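Local coordinates for protein chitooligosaccharide oxidase (Gibberella zeae, PDB 6Y0R) that oxidises the C1 hydroxyl of chitooligosaccharides to the lactone, using a bicovalently bound FAD and reducing molecular oxygen to hydrogen peroxide, at residues P230-W242 and Y276-L289. Numbering follows the deposited sequence.
Sequences PEKITYFDIGLNW and YSVDGAYIGDEASL
The F236 ring is covered on one face by G280 CA, 3.9 Å from its centroid and 22° off the ring normal, a CH-pi contact. With F236 CG between the backbone N and the carbonyl carbon, the phenyl group is folded across the facing strand, onto a residue that has no side chain to obstruct it. From the opposite side of the ring plane L289 CD2 comes in off-centre, 3.8 Å from F236 CD1, while Y282 N and T234 O lie at the edge. At the far end W242 CE3 stands over one face of the Y276 ring, 3.7 Å from Y276 CG; the two rings meet obliquely. L240 CD1 sits over the border of one W242 face.

These groups ride on antiparallel strands 233-239 and 276-283, whose axes run at 158°. T234 with Y282, F236 with G280 and I238 with V278 are hydrogen-bonded pairs, each closed by two backbone bonds; the T234 N to Y282 O bond is nearly straight at 176°. The pair lies within the seven-stranded antiparallel sheet of the substrate domain of this FAD-linked oxidase family, where strands 305-310 and 265-272 flank it. T234, F236, I238, V278 and Y282 project to the helix-covered face, where helix 247-260 meets V278; D237 and D279 project to the other, the side chain of D279 about 10 Å from the FAD and bonded to Q268.

From within strand 233-239, T234 OG1 donates to G284 O at 2.7 Å and is also hydrogen-bonded to T309 OG1 of strand 305-310. Helix 286-300 starts from D285, its N-cap: D285 OD1 accepts S288 N at 3.0 Å nearly along its C-O axis, and S288 OG approaches the same oxygen from out of the carboxylate plane.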
loop_
_atom_site.group_PDB
_atom_site.type_symbol
_atom_site.label_atom_id
_atom_site.label_comp_id
_atom_site.label_asym_id
_atom_site.label_seq_id
_atom_site.Cartn_x
_atom_site.Cartn_y
_atom_site.Cartn_z
ATOM N N PRO A 230 -6.023 -20.719 0.592
ATOM C CA PRO A 230 -5.303 -21.931 0.248
ATOM C C PRO A 230 -5.025 -22.828 1.463
ATOM O O PRO A 230 -4.589 -22.348 2.526
ATOM C CB PRO A 230 -3.974 -21.453 -0.329
ATOM C CG PRO A 230 -4.249 -20.027 -0.793
ATOM C CD PRO A 230 -5.384 -19.504 0.045
ATOM N N GLU A 231 -5.296 -24.117 1.285
ATOM C CA GLU A 231 -4.894 -25.168 2.255
ATOM C C GLU A 231 -3.373 -25.368 2.208
ATOM O O GLU A 231 -2.756 -25.647 3.222
ATOM C CB GLU A 231 -5.657 -26.449 1.905
ATOM C CG GLU A 231 -5.261 -27.643 2.740
ATOM C CD GLU A 231 -5.586 -27.578 4.229
ATOM O OE1 GLU A 231 -6.357 -26.678 4.644
ATOM O OE2 GLU A 231 -5.036 -28.417 4.974
ATOM N N LYS A 232 -2.792 -25.272 1.024
ATOM C CA LYS A 232 -1.364 -25.500 0.774
ATOM C C LYS A 232 -0.822 -24.303 -0.008
ATOM O O LYS A 232 -1.202 -24.104 -1.186
ATOM C CB LYS A 232 -1.146 -26.808 0.027
ATOM C CG LYS A 232 -1.459 -28.074 0.836
ATOM C CD LYS A 232 -1.335 -29.329 0.039
ATOM C CE LYS A 232 -1.657 -30.587 0.829
ATOM N NZ LYS A 232 -3.106 -30.732 1.139
ATOM N N ILE A 233 0.099 -23.590 0.618
ATOM C CA ILE A 233 0.744 -22.414 -0.008
ATOM C C ILE A 233 2.165 -22.453 0.509
ATOM O O ILE A 233 2.369 -22.653 1.699
ATOM C CB ILE A 233 -0.006 -21.087 0.247
ATOM C CG1 ILE A 233 0.786 -19.940 -0.383
ATOM C CG2 ILE A 233 -0.284 -20.807 1.715
ATOM C CD1 ILE A 233 -0.050 -18.739 -0.713
ATOM N N THR A 234 3.119 -22.351 -0.390
ATOM C CA THR A 234 4.533 -22.560 -0.082
ATOM C C THR A 234 5.265 -21.219 -0.115
ATOM O O THR A 234 5.409 -20.666 -1.200
ATOM C CB THR A 234 5.130 -23.578 -1.053
ATOM O OG1 THR A 234 4.359 -24.781 -0.975
ATOM C CG2 THR A 234 6.581 -23.866 -0.762
ATOM N N TYR A 235 5.865 -20.830 0.995
ATOM C CA TYR A 235 6.781 -19.667 1.007
ATOM C C TYR A 235 8.154 -20.198 0.686
ATOM O O TYR A 235 8.463 -21.381 0.951
ATOM C CB TYR A 235 6.716 -18.866 2.296
ATOM C CG TYR A 235 7.104 -19.580 3.551
ATOM C CD1 TYR A 235 8.431 -19.694 3.910
ATOM C CD2 TYR A 235 6.121 -19.976 4.447
ATOM C CE1 TYR A 235 8.785 -20.255 5.130
ATOM C CE2 TYR A 235 6.467 -20.546 5.662
ATOM C CZ TYR A 235 7.802 -20.715 5.985
ATOM O OH TYR A 235 8.186 -21.275 7.188
ATOM N N PHE A 236 8.972 -19.358 0.071
ATOM C CA PHE A 236 10.303 -19.808 -0.355
ATOM C C PHE A 236 11.271 -18.635 -0.350
ATOM O O PHE A 236 10.884 -17.480 -0.365
ATOM C CB PHE A 236 10.265 -20.472 -1.725
ATOM C CG PHE A 236 9.824 -19.607 -2.877
ATOM C CD1 PHE A 236 8.485 -19.498 -3.224
ATOM C CD2 PHE A 236 10.764 -18.880 -3.606
ATOM C CE1 PHE A 236 8.093 -18.690 -4.279
ATOM C CE2 PHE A 236 10.365 -18.075 -4.664
ATOM C CZ PHE A 236 9.025 -17.982 -4.993
ATOM N N ASP A 237 12.545 -19.002 -0.289
ATOM C CA ASP A 237 13.676 -18.060 -0.283
ATOM C C ASP A 237 14.816 -18.669 -1.082
ATOM O O ASP A 237 14.993 -19.907 -1.054
ATOM C CB ASP A 237 14.082 -17.732 1.152
ATOM C CG ASP A 237 12.996 -16.986 1.914
ATOM O OD1 ASP A 237 12.885 -15.726 1.732
ATOM O OD2 ASP A 237 12.183 -17.674 2.590
ATOM N N ILE A 238 15.557 -17.804 -1.750
ATOM C CA ILE A 238 16.799 -18.182 -2.469
ATOM C C ILE A 238 17.885 -17.216 -2.034
ATOM O O ILE A 238 17.814 -16.022 -2.370
ATOM C CB ILE A 238 16.645 -18.189 -3.994
ATOM C CG1 ILE A 238 15.376 -18.900 -4.455
ATOM C CG2 ILE A 238 17.867 -18.839 -4.593
ATOM C CD1 ILE A 238 15.152 -18.867 -5.930
ATOM N N GLY A 239 18.876 -17.750 -1.313
ATOM C CA GLY A 239 20.049 -16.994 -0.886
ATOM C C GLY A 239 20.998 -16.884 -2.051
ATOM O O GLY A 239 21.146 -17.855 -2.787
ATOM N N LEU A 240 21.567 -15.712 -2.238
ATOM C CA LEU A 240 22.435 -15.426 -3.394
ATOM C C LEU A 240 23.763 -14.869 -2.894
ATOM O O LEU A 240 23.778 -14.216 -1.854
ATOM C CB LEU A 240 21.764 -14.441 -4.355
ATOM C CG LEU A 240 20.506 -14.943 -5.070
ATOM C CD1 LEU A 240 19.865 -13.824 -5.874
ATOM C CD2 LEU A 240 20.832 -16.131 -5.961
ATOM N N ASN A 241 24.816 -15.097 -3.680
ATOM C CA ASN A 241 26.162 -14.547 -3.430
ATOM C C ASN A 241 26.579 -13.838 -4.713
ATOM O O ASN A 241 27.427 -14.354 -5.460
ATOM C CB ASN A 241 27.085 -15.679 -2.980
ATOM C CG ASN A 241 28.468 -15.197 -2.614
ATOM O OD1 ASN A 241 28.653 -14.063 -2.180
ATOM N ND2 ASN A 241 29.452 -16.058 -2.825
ATOM N N TRP A 242 25.979 -12.690 -4.960
ATOM C CA TRP A 242 26.199 -11.886 -6.170
ATOM C C TRP A 242 27.167 -10.752 -5.883
ATOM O O TRP A 242 27.249 -10.292 -4.735
ATOM C CB TRP A 242 24.858 -11.371 -6.706
ATOM C CG TRP A 242 24.016 -12.432 -7.345
ATOM C CD1 TRP A 242 24.350 -13.723 -7.647
ATOM C CD2 TRP A 242 22.686 -12.238 -7.852
ATOM N NE1 TRP A 242 23.290 -14.377 -8.232
ATOM C CE2 TRP A 242 22.258 -13.476 -8.402
ATOM C CE3 TRP A 242 21.817 -11.146 -7.897
ATOM C CZ2 TRP A 242 20.992 -13.637 -8.960
ATOM C CZ3 TRP A 242 20.566 -11.314 -8.458
ATOM C CH2 TRP A 242 20.168 -12.532 -9.002
ATOM N N TYR A 276 21.925 -9.886 -1.976
ATOM C CA TYR A 276 20.703 -10.099 -2.793
ATOM C C TYR A 276 19.993 -11.364 -2.295
ATOM O O TYR A 276 20.700 -12.344 -1.974
ATOM C CB TYR A 276 21.077 -10.247 -4.270
ATOM C CG TYR A 276 21.722 -9.038 -4.910
ATOM C CD1 TYR A 276 23.062 -8.733 -4.684
ATOM C CD2 TYR A 276 21.017 -8.222 -5.779
ATOM C CE1 TYR A 276 23.662 -7.643 -5.298
ATOM C CE2 TYR A 276 21.600 -7.103 -6.370
ATOM C CZ TYR A 276 22.939 -6.828 -6.144
ATOM O OH TYR A 276 23.552 -5.748 -6.733
ATOM N N SER A 277 18.653 -11.418 -2.282
ATOM C CA SER A 277 17.916 -12.629 -1.876
ATOM C C SER A 277 16.549 -12.610 -2.534
ATOM O O SER A 277 15.962 -11.533 -2.612
ATOM C CB SER A 277 17.776 -12.719 -0.372
ATOM O OG SER A 277 17.157 -13.948 -0.024
ATOM N N VAL A 278 16.071 -13.765 -2.972
ATOM C CA VAL A 278 14.710 -13.914 -3.522
ATOM C C VAL A 278 13.783 -14.376 -2.401
ATOM O O VAL A 278 14.179 -15.246 -1.594
ATOM C CB VAL A 278 14.692 -14.878 -4.710
ATOM C CG1 VAL A 278 13.274 -15.157 -5.133
ATOM C CG2 VAL A 278 15.530 -14.365 -5.859
ATOM N N ASP A 279 12.582 -13.799 -2.307
ATOM C CA ASP A 279 11.535 -14.393 -1.434
ATOM C C ASP A 279 10.208 -14.350 -2.166
ATOM O O ASP A 279 9.974 -13.463 -2.989
ATOM C CB ASP A 279 11.440 -13.766 -0.055
ATOM C CG ASP A 279 10.834 -12.422 -0.096
ATOM O OD1 ASP A 279 11.612 -11.469 -0.348
ATOM O OD2 ASP A 279 9.576 -12.345 0.153
ATOM N N GLY A 280 9.355 -15.329 -1.900
ATOM C CA GLY A 280 8.070 -15.349 -2.585
ATOM C C GLY A 280 7.129 -16.360 -1.982
ATOM O O GLY A 280 7.479 -17.016 -0.972
ATOM N N ALA A 281 5.981 -16.507 -2.617
ATOM C CA ALA A 281 4.975 -17.514 -2.234
ATOM C C ALA A 281 4.432 -18.183 -3.480
ATOM O O ALA A 281 4.280 -17.550 -4.506
ATOM C CB ALA A 281 3.846 -16.915 -1.453
ATOM N N TYR A 282 4.089 -19.465 -3.324
ATOM C CA TYR A 282 3.605 -20.297 -4.439
ATOM C C TYR A 282 2.304 -20.983 -3.996
ATOM O O TYR A 282 2.297 -21.707 -2.990
ATOM C CB TYR A 282 4.666 -21.321 -4.808
ATOM C CG TYR A 282 4.221 -22.322 -5.843
ATOM C CD1 TYR A 282 4.267 -21.993 -7.188
ATOM C CD2 TYR A 282 3.808 -23.591 -5.484
ATOM C CE1 TYR A 282 3.874 -22.884 -8.178
ATOM C CE2 TYR A 282 3.402 -24.489 -6.463
ATOM C CZ TYR A 282 3.449 -24.146 -7.801
ATOM O OH TYR A 282 3.048 -25.038 -8.765
ATOM N N ILE A 283 1.220 -20.773 -4.716
ATOM C CA ILE A 283 -0.055 -21.449 -4.379
ATOM C C ILE A 283 0.080 -22.897 -4.863
ATOM O O ILE A 283 0.034 -23.182 -6.070
ATOM C CB ILE A 283 -1.264 -20.741 -4.971
ATOM C CG1 ILE A 283 -1.357 -19.307 -4.468
ATOM C CG2 ILE A 283 -2.548 -21.485 -4.643
ATOM C CD1 ILE A 283 -2.253 -18.486 -5.314
ATOM N N GLY A 284 0.307 -23.789 -3.927
ATOM C CA GLY A 284 0.575 -25.204 -4.208
ATOM C C GLY A 284 1.623 -25.736 -3.254
ATOM O O GLY A 284 2.027 -25.021 -2.310
ATOM N N ASP A 285 2.039 -26.988 -3.456
ATOM C CA ASP A 285 2.947 -27.652 -2.496
ATOM C C ASP A 285 4.426 -27.495 -2.855
ATOM O O ASP A 285 4.798 -26.937 -3.903
ATOM C CB ASP A 285 2.573 -29.125 -2.324
ATOM C CG ASP A 285 2.760 -29.996 -3.537
ATOM O OD1 ASP A 285 3.565 -29.665 -4.414
ATOM O OD2 ASP A 285 2.143 -31.080 -3.539
ATOM N N GLU A 286 5.269 -27.956 -1.952
ATOM C CA GLU A 286 6.718 -27.710 -2.061
ATOM C C GLU A 286 7.271 -28.374 -3.321
ATOM O O GLU A 286 8.097 -27.750 -4.043
ATOM C CB GLU A 286 7.434 -28.189 -0.811
ATOM C CG GLU A 286 8.917 -27.929 -0.904
ATOM C CD GLU A 286 9.689 -28.104 0.393
ATOM O OE1 GLU A 286 9.058 -28.358 1.436
ATOM O OE2 GLU A 286 10.916 -27.917 0.370
ATOM N N ALA A 287 6.904 -29.631 -3.581
ATOM C CA ALA A 287 7.456 -30.345 -4.754
ATOM C C ALA A 287 7.156 -29.569 -6.035
ATOM O O ALA A 287 8.070 -29.432 -6.877
ATOM C CB ALA A 287 6.916 -31.761 -4.790
ATOM N N SER A 288 5.932 -29.046 -6.162
ATOM C CA SER A 288 5.453 -28.293 -7.347
ATOM C C SER A 288 6.233 -26.972 -7.439
ATOM O O SER A 288 6.615 -26.593 -8.557
ATOM C CB SER A 288 3.967 -28.039 -7.287
ATOM O OG SER A 288 3.239 -29.252 -7.411
ATOM N N LEU A 289 6.453 -26.322 -6.298
ATOM C CA LEU A 289 7.238 -25.048 -6.261
ATOM C C LEU A 289 8.662 -25.322 -6.756
ATOM O O LEU A 289 9.200 -24.554 -7.596
ATOM C CB LEU A 289 7.213 -24.482 -4.841
ATOM C CG LEU A 289 7.977 -23.181 -4.600
ATOM C CD1 LEU A 289 9.402 -23.447 -4.201
ATOM C CD2 LEU A 289 7.883 -22.240 -5.793
HETATM O O HOH W 1 14.903 -14.333 1.193
HETATM O O HOH W 2 24.213 -11.548 -2.695
#